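PDB 3H08: Rnh (Ribonuclease H) from Chlorobaculum tepidum, which probably cleaves the RNA strand of RNA-DNA hybrids endonucleolytically, with magnesium as cofactor, producing 5'-phosphomonoester ends. Local coordinates for residues Asn131-Ala134 and Asp135-Ala138; Ala41-Asn44 and Asn45-Glu48; Leu26-Gly29 and Ser30-Lys33; Gln106-Leu109 and Lys110-Leu114. The protein carries 3 engineered substitutions. All coordinates share one frame; numbering follows the deposited sequence.

Along the chain the contacts come one after another, none nested in or crossing another. Interaction 3 (26-33) closes the hairpin between strands 18-28 and 31-39. Interaction 2 (41-48) follows, where the chain leaves strand 31-39 and enters helix 44-57, which brings E48 to the magnesium site. Interaction 4 (106-114) ties together the last turns of helix 102-114, ahead of strand 116-121. Interaction 1 (131-138), on the C-terminal helix 129-144, carries D135, a predicted ligand of a second magnesium. Only interactions 1 and 3 touch, R133 CG lying 4.1 Å from R32 NH1; interactions 1 and 4 are on opposite sides of the chain's centre.

Interaction 1: residues Asn131-Ala134 and Asp135-Ala138; sequences NSRA and DELA. Engineered in segment 131-134: A134 (natural residue Cys).
A salt bridge between R133 and E136, three residues apart on helix 129-144, with L137 packed over the arginine, lies on the C-terminal helix, which packs against strands 4-13 and 31-39. NH1 of R133 donates to OE1 of E136 at 3.0 Å. The acceptor lies close to the guanidinium plane, but the donor stands above the carboxylate plane, 87° out of it, and the two flat groups are steeply inclined to each other. R133 reaches this place because CG points away from the backbone N (chi1 176°) and the chain then bends at chi2 (61°). L137 closes one face of the guanidinium, its methyl CD2 sitting over the centre at 3.8 Å from CZ. The other amino group, NH2, forms a salt bridge with E34, so the arginine spans from its own helix to strand 31-39. A methionine in its place would probably leave E136 and E34 without their shared cation and take the flat floor from under L137 CD2.

The backbone keeps the alpha-helical i to i+4 ladder of the RNase H fold's last helix: L137 N meets R133 O at 2.8 Å and D135 N meets N131 O at 2.9 Å. A water spans the turn beside it, donating to S132 O at 2.8 Å and to D135 OD2 at 2.9 Å. D135, a predicted magnesium ligand, also has R139 as a partner for OD2, while OD1 lies near D10. The engineered alanine A134, a cysteine in nature, packs on D10 and accepts from A138 N through its carbonyl O at 3.0 Å.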
ATOM      1  N   ASN A 131      -5.671   3.313 -10.128  1.00 21.56           N
ATOM      2  CA  ASN A 131      -4.801   2.166  -9.863  1.00 20.81           C
ATOM      3  C   ASN A 131      -3.908   1.864 -11.034  1.00 21.21           C
ATOM      4  O   ASN A 131      -2.783   1.472 -10.843  1.00 22.87           O
ATOM      5  CB  ASN A 131      -5.587   0.918  -9.448  1.00 20.75           C
ATOM      6  CG  ASN A 131      -6.014   0.964  -8.018  1.00 18.97           C
ATOM      7  OD1 ASN A 131      -5.175   0.780  -7.073  1.00 22.24           O
ATOM      8  ND2 ASN A 131      -7.266   1.198  -7.814  1.00 15.08           N
ATOM      9  N   SER A 132      -4.397   2.038 -12.267  1.00 20.80           N
ATOM     10  CA  SER A 132      -3.526   1.785 -13.410  1.00 21.00           C
ATOM     11  C   SER A 132      -2.323   2.728 -13.379  1.00 20.94           C
ATOM     12  O   SER A 132      -1.194   2.332 -13.714  1.00 21.79           O
ATOM     13  CB  SER A 132      -4.277   1.988 -14.696  1.00 21.61           C
ATOM     14  OG  SER A 132      -5.214   0.945 -14.893  1.00 25.78           O
ATOM     15  N   ARG A 133      -2.565   3.980 -13.031  1.00 21.34           N
ATOM     16  CA  ARG A 133      -1.456   4.945 -12.952  1.00 21.45           C
ATOM     17  C   ARG A 133      -0.479   4.577 -11.847  1.00 21.64           C
ATOM     18  O   ARG A 133       0.749   4.637 -12.053  1.00 21.46           O
ATOM     19  CB  ARG A 133      -1.982   6.390 -12.779  1.00 22.43           C
ATOM     20  CG  ARG A 133      -0.906   7.425 -12.604  1.00 20.24           C
ATOM     21  CD  ARG A 133       0.002   7.502 -13.789  1.00 20.50           C
ATOM     22  NE  ARG A 133       0.917   8.617 -13.638  1.00 18.80           N
ATOM     23  CZ  ARG A 133       2.042   8.754 -14.291  1.00 19.23           C
ATOM     24  NH1 ARG A 133       2.390   7.871 -15.194  1.00 22.16           N
ATOM     25  NH2 ARG A 133       2.794   9.821 -14.091  1.00 19.71           N
ATOM     26  N   ALA A 134      -1.002   4.177 -10.695  1.00 21.80           N
ATOM     27  CA  ALA A 134      -0.171   3.710  -9.593  1.00 21.77           C
ATOM     28  C   ALA A 134       0.717   2.525 -10.033  1.00 22.13           C
ATOM     29  O   ALA A 134       1.924   2.479  -9.700  1.00 22.73           O
ATOM     30  CB  ALA A 134      -1.042   3.344  -8.400  1.00 23.55           C
ATOM     31  N   ASP A 135       0.124   1.575 -10.754  1.00 22.10           N
ATOM     32  CA  ASP A 135       0.863   0.436 -11.319  1.00 23.27           C
ATOM     33  C   ASP A 135       1.971   0.893 -12.283  1.00 23.10           C
ATOM     34  O   ASP A 135       3.120   0.407 -12.218  1.00 22.01           O
ATOM     35  CB  ASP A 135      -0.127  -0.491 -11.996  1.00 23.26           C
ATOM     36  CG  ASP A 135       0.545  -1.725 -12.618  1.00 25.14           C
ATOM     37  OD1 ASP A 135       1.152  -2.526 -11.859  1.00 33.69           O
ATOM     38  OD2 ASP A 135       0.495  -1.857 -13.833  1.00 28.80           O
ATOM     39  N   GLU A 136       1.642   1.849 -13.174  1.00 22.26           N
ATOM     40  CA  GLU A 136       2.584   2.401 -14.126  1.00 22.49           C
ATOM     41  C   GLU A 136       3.737   3.049 -13.368  1.00 20.64           C
ATOM     42  O   GLU A 136       4.886   2.870 -13.737  1.00 21.18           O
ATOM     43  CB  GLU A 136       1.888   3.445 -15.013  1.00 22.68           C
ATOM     44  CG  GLU A 136       2.682   4.017 -16.146  1.00 23.54           C
ATOM     45  CD  GLU A 136       1.937   5.108 -16.951  1.00 23.92           C
ATOM     46  OE1 GLU A 136       0.854   5.597 -16.505  1.00 24.14           O
ATOM     47  OE2 GLU A 136       2.425   5.459 -18.037  1.00 26.55           O
ATOM     48  N   LEU A 137       3.435   3.776 -12.301  1.00 22.18           N
ATOM     49  CA  LEU A 137       4.460   4.449 -11.528  1.00 22.20           C
ATOM     50  C   LEU A 137       5.394   3.430 -10.845  1.00 21.82           C
ATOM     51  O   LEU A 137       6.612   3.610 -10.809  1.00 22.24           O
ATOM     52  CB  LEU A 137       3.803   5.297 -10.446  1.00 22.91           C
ATOM     53  CG  LEU A 137       3.194   6.606 -10.924  1.00 25.57           C
ATOM     54  CD1 LEU A 137       2.431   7.245  -9.796  1.00 27.39           C
ATOM     55  CD2 LEU A 137       4.241   7.513 -11.441  1.00 26.97           C
ATOM     56  N   ALA A 138       4.833   2.315 -10.399  1.00 21.42           N
ATOM     57  CA  ALA A 138       5.657   1.268  -9.754  1.00 21.61           C
ATOM     58  C   ALA A 138       6.611   0.658 -10.781  1.00 21.53           C
ATOM     59  O   ALA A 138       7.800   0.438 -10.511  1.00 22.06           O
ATOM     60  CB  ALA A 138       4.816   0.194  -9.190  1.00 21.20           C
TER
HETATM   61  O   HOH W   1      -0.850   0.147 -15.408  1.00 40.53           O

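Interaction 2: residues Ala41-Asn44 and Asn45-Glu48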
ATOM      1  N   ALA A  41      15.700  -5.706  -4.046  1.00 23.23           N
ATOM      2  CA  ALA A  41      15.491  -7.136  -3.785  1.00 23.62           C
ATOM      3  C   ALA A  41      14.341  -7.306  -2.831  1.00 23.62           C
ATOM      4  O   ALA A  41      14.464  -7.047  -1.645  1.00 23.80           O
ATOM      5  CB  ALA A  41      16.776  -7.799  -3.252  1.00 24.35           C
ATOM      6  N   THR A  42      13.210  -7.715  -3.379  1.00 23.38           N
ATOM      7  CA  THR A  42      11.936  -7.676  -2.657  1.00 23.01           C
ATOM      8  C   THR A  42      10.950  -8.658  -3.283  1.00 23.38           C
ATOM      9  O   THR A  42      11.277  -9.396  -4.243  1.00 23.69           O
ATOM     10  CB  THR A  42      11.385  -6.245  -2.626  1.00 23.28           C
ATOM     11  OG1 THR A  42      10.319  -6.136  -1.674  1.00 25.70           O
ATOM     12  CG2 THR A  42      10.920  -5.781  -4.003  1.00 25.18           C
ATOM     13  N   THR A  43       9.767  -8.692  -2.700  1.00 23.44           N
ATOM     14  CA  THR A  43       8.677  -9.532  -3.143  1.00 23.26           C
ATOM     15  C   THR A  43       7.463  -8.687  -3.515  1.00 23.38           C
ATOM     16  O   THR A  43       7.356  -7.503  -3.130  1.00 22.76           O
ATOM     17  CB  THR A  43       8.255 -10.505  -2.044  1.00 23.65           C
ATOM     18  OG1 THR A  43       7.586  -9.783  -1.003  1.00 22.48           O
ATOM     19  CG2 THR A  43       9.473 -11.218  -1.451  1.00 25.18           C
ATOM     20  N   ASN A  44       6.541  -9.283  -4.270  1.00 23.67           N
ATOM     21  CA  ASN A  44       5.291  -8.599  -4.586  1.00 24.50           C
ATOM     22  C   ASN A  44       4.533  -8.153  -3.336  1.00 24.35           C
ATOM     23  O   ASN A  44       4.037  -7.037  -3.263  1.00 24.94           O
ATOM     24  CB  ASN A  44       4.392  -9.494  -5.437  1.00 25.60           C
ATOM     25  CG  ASN A  44       4.883  -9.610  -6.862  1.00 30.02           C
ATOM     26  OD1 ASN A  44       4.760  -8.665  -7.639  1.00 37.16           O
ATOM     27  ND2 ASN A  44       5.446 -10.747  -7.206  1.00 35.27           N
ATOM     28  N   ASN A  45       4.407  -9.049  -2.361  1.00 23.93           N
ATOM     29  CA  ASN A  45       3.720  -8.696  -1.122  1.00 23.45           C
ATOM     30  C   ASN A  45       4.338  -7.511  -0.418  1.00 22.49           C
ATOM     31  O   ASN A  45       3.639  -6.645   0.064  1.00 23.25           O
ATOM     32  CB  ASN A  45       3.667  -9.883  -0.175  1.00 24.28           C
ATOM     33  CG  ASN A  45       2.632 -10.922  -0.581  1.00 26.58           C
ATOM     34  OD1 ASN A  45       1.771 -10.671  -1.433  1.00 31.44           O
ATOM     35  ND2 ASN A  45       2.666 -12.066   0.081  1.00 26.60           N
ATOM     36  N   ARG A  46       5.661  -7.469  -0.331  1.00 21.51           N
ATOM     37  CA  ARG A  46       6.310  -6.329   0.309  1.00 22.11           C
ATOM     38  C   ARG A  46       6.062  -5.035  -0.433  1.00 21.50           C
ATOM     39  O   ARG A  46       5.827  -3.971   0.203  1.00 23.53           O
ATOM     40  CB  ARG A  46       7.811  -6.570   0.493  1.00 22.47           C
ATOM     41  CG  ARG A  46       8.108  -7.486   1.637  1.00 22.84           C
ATOM     42  CD  ARG A  46       9.599  -7.519   2.001  1.00 24.33           C
ATOM     43  NE  ARG A  46      10.095  -6.280   2.590  1.00 24.33           N
ATOM     44  CZ  ARG A  46      10.054  -5.973   3.881  1.00 24.54           C
ATOM     45  NH1 ARG A  46       9.465  -6.778   4.761  1.00 23.77           N
ATOM     46  NH2 ARG A  46      10.580  -4.817   4.296  1.00 25.65           N
ATOM     47  N   MET A  47       6.091  -5.082  -1.761  1.00 21.48           N
ATOM     48  CA  MET A  47       5.856  -3.842  -2.520  1.00 21.91           C
ATOM     49  C   MET A  47       4.381  -3.371  -2.427  1.00 22.27           C
ATOM     50  O   MET A  47       4.122  -2.196  -2.412  1.00 23.15           O
ATOM     51  CB  MET A  47       6.268  -3.991  -3.965  1.00 21.86           C
ATOM     52  CG  MET A  47       7.752  -4.124  -4.166  1.00 21.70           C
ATOM     53  SD  MET A  47       8.716  -2.638  -3.731  1.00 25.69           S
ATOM     54  CE  MET A  47       9.062  -2.952  -2.029  1.00 25.29           C
ATOM     55  N   GLU A  48       3.457  -4.317  -2.352  1.00 22.39           N
ATOM     56  CA  GLU A  48       2.045  -4.028  -2.114  1.00 23.41           C
ATOM     57  C   GLU A  48       1.848  -3.312  -0.799  1.00 24.02           C
ATOM     58  O   GLU A  48       1.103  -2.337  -0.729  1.00 24.03           O
ATOM     59  CB  GLU A  48       1.240  -5.330  -2.145  1.00 23.44           C
ATOM     60  CG  GLU A  48       1.184  -5.940  -3.556  1.00 25.49           C
ATOM     61  CD  GLU A  48       0.704  -7.416  -3.614  1.00 27.27           C
ATOM     62  OE1 GLU A  48       0.188  -8.006  -2.621  1.00 30.76           O
ATOM     63  OE2 GLU A  48       0.849  -8.010  -4.702  1.00 34.90           O
TER
HETATM   64  O   HOH W   2      11.656  -5.212   0.458  1.00 26.38           O
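E48 N donates to N44 O at 2.9 Å, nearly along the C=O axis, and the glutamate side chain then folds back over the same carbonyl. Its CG is 3.1 Å from N44 O, with CG placed beside the backbone N (chi1 -69°) and the chain extended beyond. This carries the carboxylate past N44 CB and out towards the metal: the side chain comes within about 3 Å of the bound magnesium ion, consistent with its predicted role as a ligand. OE1 is also held by the hydroxyl of S71. With an alanine here the magnesium site would probably lose a nearby carboxylate, and S71 OG this hydrogen-bond partner.

T43, just before the first residue of helix 44-57, is its N-cap. Its OG1, lying between the backbone N and the carbonyl carbon (chi1 71°), takes the N-H of R46 at 3.1 Å in a nearly straight bond. The aliphatic CG of R46 lies alongside the same oxygen at 3.5 Å.

T42 meets the helix with both branches. CG2 rests on M47 CG at 3.6 Å, while the M47 chain bends twice to bring its methyl CE near T42 OG1. That hydroxyl and R46 NE share a water, 2.7 Å from T42 OG1 and 2.9 Å from R46 NE, which accepts in the plane of the guanidinium.

R46 NH2 pairs with D103 of helix 102-114, N44 OD1 receives A13 N from strand 4-13, and N45 and E48 lie against Y73 of helix 72-79; the start of helix 44-57 is thus tied to these elements.

Interaction 3: residues Leu26-Gly29 and Ser30-Lys33; sequences LMYG and SSRK
L26 and K33 form the hydrogen-bonded pair farther from the turn in the beta hairpin made by strands 18-28 and 31-39, a peripheral pair in the mixed RNase H sheet. L26 N donates to K33 O at 2.8 Å and K33 N returns a bond to L26 O at 2.9 Å, the latter in the carbonyl plane. On their shared face the two CB atoms stand side by side, 4.1 Å apart, and then the chains part. L26 turns inward, packing on I7 of strand 4-13 and on A58 and L59. K33 runs out with CG anti to the backbone N (chi1 178°), towards K60, its amine leading away from the leucine. The strand segments run at 167° to one another, close to antiparallel.

S31 is the third large contributor, at the other end of the ladder. Its carbonyl O accepts from Y28 N at 3.0 Å, and S31 N gives a bond back to Y28 O at 2.9 Å, from well above the carbonyl plane. These bonds close a type II' turn over G29 and S30. G29 has a positive phi of 54°, and a side chain on it would run into S30 N. S31 is modelled in two conformers, so the very short approach of its OG to Y28 O is doubtful.

M27 and R32 are the non-hydrogen-bonded pair between, on the other face, where both touch Y130 of helix 129-144 and R32 NH1 forms a salt bridge with E34. The CA-H of R32 approaches L26 O in a CA-H...O contact, 3.3 Å from CA to oxygen.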
ATOM      1  N   LEU A  26      -2.523   9.908  -4.774  1.00 22.78           N
ATOM      2  CA  LEU A  26      -3.359  10.508  -3.745  1.00 23.05           C
ATOM      3  C   LEU A  26      -4.252  11.532  -4.394  1.00 22.50           C
ATOM      4  O   LEU A  26      -3.777  12.366  -5.167  1.00 23.42           O
ATOM      5  CB  LEU A  26      -2.496  11.195  -2.665  1.00 23.40           C
ATOM      6  CG  LEU A  26      -1.744  10.259  -1.722  1.00 23.97           C
ATOM      7  CD1 LEU A  26      -0.473   9.794  -2.322  1.00 27.66           C
ATOM      8  CD2 LEU A  26      -1.493  10.933  -0.405  1.00 26.49           C
ATOM      9  N   MET A  27      -5.535  11.487  -4.093  1.00 22.16           N
ATOM     10  CA  MET A  27      -6.527  12.332  -4.730  1.00 23.87           C
ATOM     11  C   MET A  27      -7.408  13.045  -3.704  1.00 23.30           C
ATOM     12  O   MET A  27      -7.928  12.443  -2.783  1.00 22.39           O
ATOM     13  CB  MET A  27      -7.397  11.451  -5.628  1.00 25.32           C
ATOM     14  CG  MET A  27      -8.536  12.136  -6.217  1.00 27.37           C
ATOM     15  SD  MET A  27      -9.483  10.920  -7.128  1.00 31.60           S
ATOM     16  CE  MET A  27      -8.301  10.409  -8.341  1.00 32.37           C
ATOM     17  N   TYR A  28      -7.581  14.347  -3.895  1.00 23.83           N
ATOM     18  CA  TYR A  28      -8.522  15.141  -3.115  1.00 24.18           C
ATOM     19  C   TYR A  28      -9.191  16.138  -4.073  1.00 23.06           C
ATOM     20  O   TYR A  28      -8.590  17.135  -4.462  1.00 22.66           O
ATOM     21  CB  TYR A  28      -7.773  15.832  -1.996  1.00 26.56           C
ATOM     22  CG  TYR A  28      -8.629  16.706  -1.125  1.00 26.71           C
ATOM     23  CD1 TYR A  28      -9.674  16.178  -0.370  1.00 29.32           C
ATOM     24  CD2 TYR A  28      -8.387  18.081  -1.039  1.00 28.75           C
ATOM     25  CE1 TYR A  28     -10.466  17.005   0.411  1.00 29.53           C
ATOM     26  CE2 TYR A  28      -9.151  18.892  -0.261  1.00 28.80           C
ATOM     27  CZ  TYR A  28     -10.183  18.364   0.463  1.00 29.35           C
ATOM     28  OH  TYR A  28     -10.937  19.214   1.227  1.00 30.31           O
ATOM     29  N   GLY A  29     -10.422  15.839  -4.471  1.00 23.03           N
ATOM     30  CA  GLY A  29     -11.089  16.550  -5.547  1.00 23.82           C
ATOM     31  C   GLY A  29     -10.263  16.554  -6.811  1.00 24.71           C
ATOM     32  O   GLY A  29      -9.809  15.497  -7.291  1.00 25.84           O
ATOM     33  N   SER A  30     -10.012  17.752  -7.333  1.00 24.19           N
ATOM     34  CA  SER A  30      -9.188  17.886  -8.534  1.00 24.65           C
ATOM     35  C   SER A  30      -7.676  17.865  -8.249  1.00 25.36           C
ATOM     36  O   SER A  30      -6.876  17.816  -9.185  1.00 25.10           O
ATOM     37  CB  SER A  30      -9.553  19.157  -9.286  1.00 25.04           C
ATOM     38  OG  SER A  30      -9.285  20.257  -8.469  1.00 23.52           O
ATOM     39  N   SER A  31      -7.282  17.888  -6.973  0.50 25.27           N
ATOM     40  CA  SER A  31      -5.866  17.785  -6.636  0.50 26.03           C
ATOM     41  C   SER A  31      -5.378  16.345  -6.663  0.50 25.87           C
ATOM     42  O   SER A  31      -6.075  15.424  -6.219  0.50 25.91           O
ATOM     43  CB  SER A  31      -5.578  18.383  -5.265  0.50 25.99           C
ATOM     44  OG  SER A  31      -6.352  17.775  -4.267  0.50 28.78           O
ATOM     45  N   ARG A  32      -4.161  16.164  -7.159  1.00 26.31           N
ATOM     46  CA  ARG A  32      -3.539  14.854  -7.249  1.00 27.24           C
ATOM     47  C   ARG A  32      -2.077  14.949  -6.793  1.00 26.34           C
ATOM     48  O   ARG A  32      -1.433  15.980  -6.976  1.00 28.56           O
ATOM     49  CB  ARG A  32      -3.620  14.298  -8.684  1.00 28.32           C
ATOM     50  CG  ARG A  32      -2.300  14.418  -9.522  1.00 34.11           C
ATOM     51  CD  ARG A  32      -2.122  13.257 -10.533  1.00 35.01           C
ATOM     52  NE  ARG A  32      -3.406  12.833 -11.091  1.00 40.15           N
ATOM     53  CZ  ARG A  32      -3.545  11.849 -11.974  1.00 40.05           C
ATOM     54  NH1 ARG A  32      -2.485  11.179 -12.403  1.00 43.09           N
ATOM     55  NH2 ARG A  32      -4.753  11.545 -12.435  1.00 41.71           N
ATOM     56  N   LYS A  33      -1.564  13.875  -6.214  1.00 25.96           N
ATOM     57  CA  LYS A  33      -0.143  13.754  -5.847  1.00 25.88           C
ATOM     58  C   LYS A  33       0.266  12.325  -6.209  1.00 24.62           C
ATOM     59  O   LYS A  33      -0.463  11.384  -5.909  1.00 24.14           O
ATOM     60  CB  LYS A  33       0.066  13.984  -4.335  1.00 26.28           C
ATOM     61  CG  LYS A  33       1.545  13.814  -3.847  1.00 30.39           C
ATOM     62  CD  LYS A  33       1.760  14.127  -2.340  1.00 31.44           C
ATOM     63  CE  LYS A  33       1.187  15.483  -1.920  1.00 36.28           C
ATOM     64  NZ  LYS A  33       1.453  15.829  -0.460  1.00 38.53           N
TER

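Interaction 4: residues Gln106-Leu109 and Lys110-Leu114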
ATOM      1  N   GLN A 106       3.939  -3.316  11.210  1.00 23.50           N
ATOM      2  CA  GLN A 106       4.027  -2.385  12.337  0.50 23.97           C
ATOM      3  C   GLN A 106       3.836  -0.960  11.869  1.00 24.11           C
ATOM      4  O   GLN A 106       3.274  -0.129  12.583  1.00 24.47           O
ATOM      5  CB  GLN A 106       5.376  -2.525  13.032  0.50 24.02           C
ATOM      6  CG  GLN A 106       5.408  -3.740  13.918  0.50 24.06           C
ATOM      7  CD  GLN A 106       6.791  -4.122  14.397  0.50 24.51           C
ATOM      8  OE1 GLN A 106       6.916  -4.863  15.356  0.50 28.76           O
ATOM      9  NE2 GLN A 106       7.832  -3.636  13.718  0.50 24.22           N
ATOM     10  N   GLU A 107       4.353  -0.665  10.690  1.00 23.36           N
ATOM     11  CA  GLU A 107       4.186   0.663  10.115  1.00 24.98           C
ATOM     12  C   GLU A 107       2.722   0.914   9.782  1.00 24.56           C
ATOM     13  O   GLU A 107       2.201   1.987  10.053  1.00 25.92           O
ATOM     14  CB  GLU A 107       5.052   0.826   8.871  1.00 26.46           C
ATOM     15  CG  GLU A 107       6.457   1.139   9.163  1.00 30.91           C
ATOM     16  CD  GLU A 107       6.555   2.457   9.918  1.00 37.50           C
ATOM     17  OE1 GLU A 107       6.214   3.523   9.331  1.00 45.20           O
ATOM     18  OE2 GLU A 107       6.899   2.422  11.102  1.00 44.42           O
ATOM     19  N   ILE A 108       2.069  -0.085   9.211  0.50 24.20           N
ATOM     20  CA  ILE A 108       0.662   0.029   8.844  0.50 23.35           C
ATOM     21  C   ILE A 108      -0.210   0.193  10.077  0.50 23.91           C
ATOM     22  O   ILE A 108      -1.195   0.934  10.036  0.50 23.76           O
ATOM     23  CB  ILE A 108       0.199  -1.182   7.988  0.50 22.93           C
ATOM     24  CG1 ILE A 108       0.913  -1.156   6.640  0.50 22.61           C
ATOM     25  CG2 ILE A 108      -1.325  -1.168   7.809  0.50 23.38           C
ATOM     26  CD1 ILE A 108       0.784  -2.447   5.823  0.50 20.74           C
ATOM     27  N   LEU A 109       0.143  -0.477  11.179  1.00 23.69           N
ATOM     28  CA  LEU A 109      -0.553  -0.252  12.456  1.00 24.13           C
ATOM     29  C   LEU A 109      -0.481   1.214  12.902  1.00 23.92           C
ATOM     30  O   LEU A 109      -1.488   1.792  13.321  1.00 25.31           O
ATOM     31  CB  LEU A 109       0.022  -1.159  13.530  1.00 24.70           C
ATOM     32  CG  LEU A 109      -0.500  -2.557  13.438  1.00 26.81           C
ATOM     33  CD1 LEU A 109       0.345  -3.451  14.361  1.00 27.43           C
ATOM     34  CD2 LEU A 109      -1.963  -2.630  13.829  1.00 28.21           C
ATOM     35  N   LYS A 110       0.712   1.806  12.844  1.00 23.33           N
ATOM     36  CA  LYS A 110       0.893   3.180  13.227  1.00 23.82           C
ATOM     37  C   LYS A 110       0.093   4.138  12.341  1.00 23.14           C
ATOM     38  O   LYS A 110      -0.592   5.051  12.819  1.00 23.18           O
ATOM     39  CB  LYS A 110       2.383   3.527  13.219  1.00 22.84           C
ATOM     40  CG  LYS A 110       3.184   2.818  14.321  1.00 27.69           C
ATOM     41  CD  LYS A 110       4.676   3.031  14.093  1.00 28.81           C
ATOM     42  CE  LYS A 110       5.057   4.447  14.470  1.00 32.38           C
ATOM     43  NZ  LYS A 110       6.550   4.657  14.518  1.00 35.47           N
ATOM     44  N   LEU A 111       0.139   3.897  11.058  1.00 22.59           N
ATOM     45  CA  LEU A 111      -0.475   4.805  10.093  1.00 22.79           C
ATOM     46  C   LEU A 111      -1.986   4.726  10.121  1.00 23.45           C
ATOM     47  O   LEU A 111      -2.664   5.680   9.778  1.00 24.21           O
ATOM     48  CB  LEU A 111       0.053   4.487   8.698  1.00 22.94           C
ATOM     49  CG  LEU A 111       1.490   4.927   8.531  1.00 22.60           C
ATOM     50  CD1 LEU A 111       2.150   4.239   7.343  1.00 23.63           C
ATOM     51  CD2 LEU A 111       1.564   6.434   8.361  1.00 24.11           C
ATOM     52  N   THR A 112      -2.521   3.562  10.480  1.00 23.71           N
ATOM     53  CA  THR A 112      -3.993   3.390  10.610  1.00 23.05           C
ATOM     54  C   THR A 112      -4.529   3.805  11.977  1.00 22.14           C
ATOM     55  O   THR A 112      -5.708   3.695  12.230  1.00 22.52           O
ATOM     56  CB  THR A 112      -4.434   1.986  10.250  1.00 23.08           C
ATOM     57  OG1 THR A 112      -3.792   0.995  11.078  1.00 24.17           O
ATOM     58  CG2 THR A 112      -4.133   1.698   8.767  1.00 23.17           C
ATOM     59  N   THR A 113      -3.642   4.253  12.865  1.00 23.45           N
ATOM     60  CA  THR A 113      -3.995   5.038  14.020  1.00 23.00           C
ATOM     61  C   THR A 113      -4.021   6.535  13.684  1.00 23.11           C
ATOM     62  O   THR A 113      -4.914   7.267  14.129  1.00 24.09           O
ATOM     63  CB  THR A 113      -2.989   4.786  15.145  1.00 23.93           C
ATOM     64  OG1 THR A 113      -2.996   3.391  15.483  1.00 28.68           O
ATOM     65  CG2 THR A 113      -3.313   5.594  16.375  1.00 23.97           C
ATOM     66  N   LEU A 114      -3.047   7.004  12.927  1.00 21.99           N
ATOM     67  CA  LEU A 114      -3.023   8.411  12.503  1.00 22.23           C
ATOM     68  C   LEU A 114      -4.193   8.729  11.613  1.00 21.88           C
ATOM     69  O   LEU A 114      -4.735   9.833  11.689  1.00 21.95           O
ATOM     70  CB  LEU A 114      -1.724   8.737  11.774  1.00 23.00           C
ATOM     71  CG  LEU A 114      -0.456   8.586  12.587  1.00 26.04           C
ATOM     72  CD1 LEU A 114       0.731   8.970  11.731  1.00 28.72           C
ATOM     73  CD2 LEU A 114      -0.526   9.428  13.820  1.00 28.05           C
TER
HETATM   74  O   HOH W   3      -3.681   1.096  14.466  1.00 41.04           O
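K110 donates its N-H to Q106 O at 3.2 Å, one turn back, and its side chain then leans back over E107. CD lies 3.8 Å from E107 OE2, and the bend at chi3 (74°) leaves NZ at 4.1 Å from the same oxygen, probably near enough to attract, but beyond a salt bridge. L111 follows with N bonded to E107 O at 3.0 Å; its side chain is buried and packs on I53 of helix 44-57, which E107 and I108 also touch. These bonds are the i to i+4 ladder of helix 102-114, which lies against helices 44-57, 72-79 and 82-88 in the RNase H fold.

At T112 the carbonyl of I108 is gripped twice: OG1 donates to I108 O at 2.8 Å and N at 3.0 Å, from opposite faces of the carbonyl plane. The hydroxyl turns back because it stands between the backbone N and the carbonyl carbon (chi1 59°). T113 N makes a weak bond to L109 O, at 3.3 Å, and also donates to K110 O, where L114 N joins it as the helix ends. A water donates to the same L109 O at 2.6 Å and also meets T113 OG1.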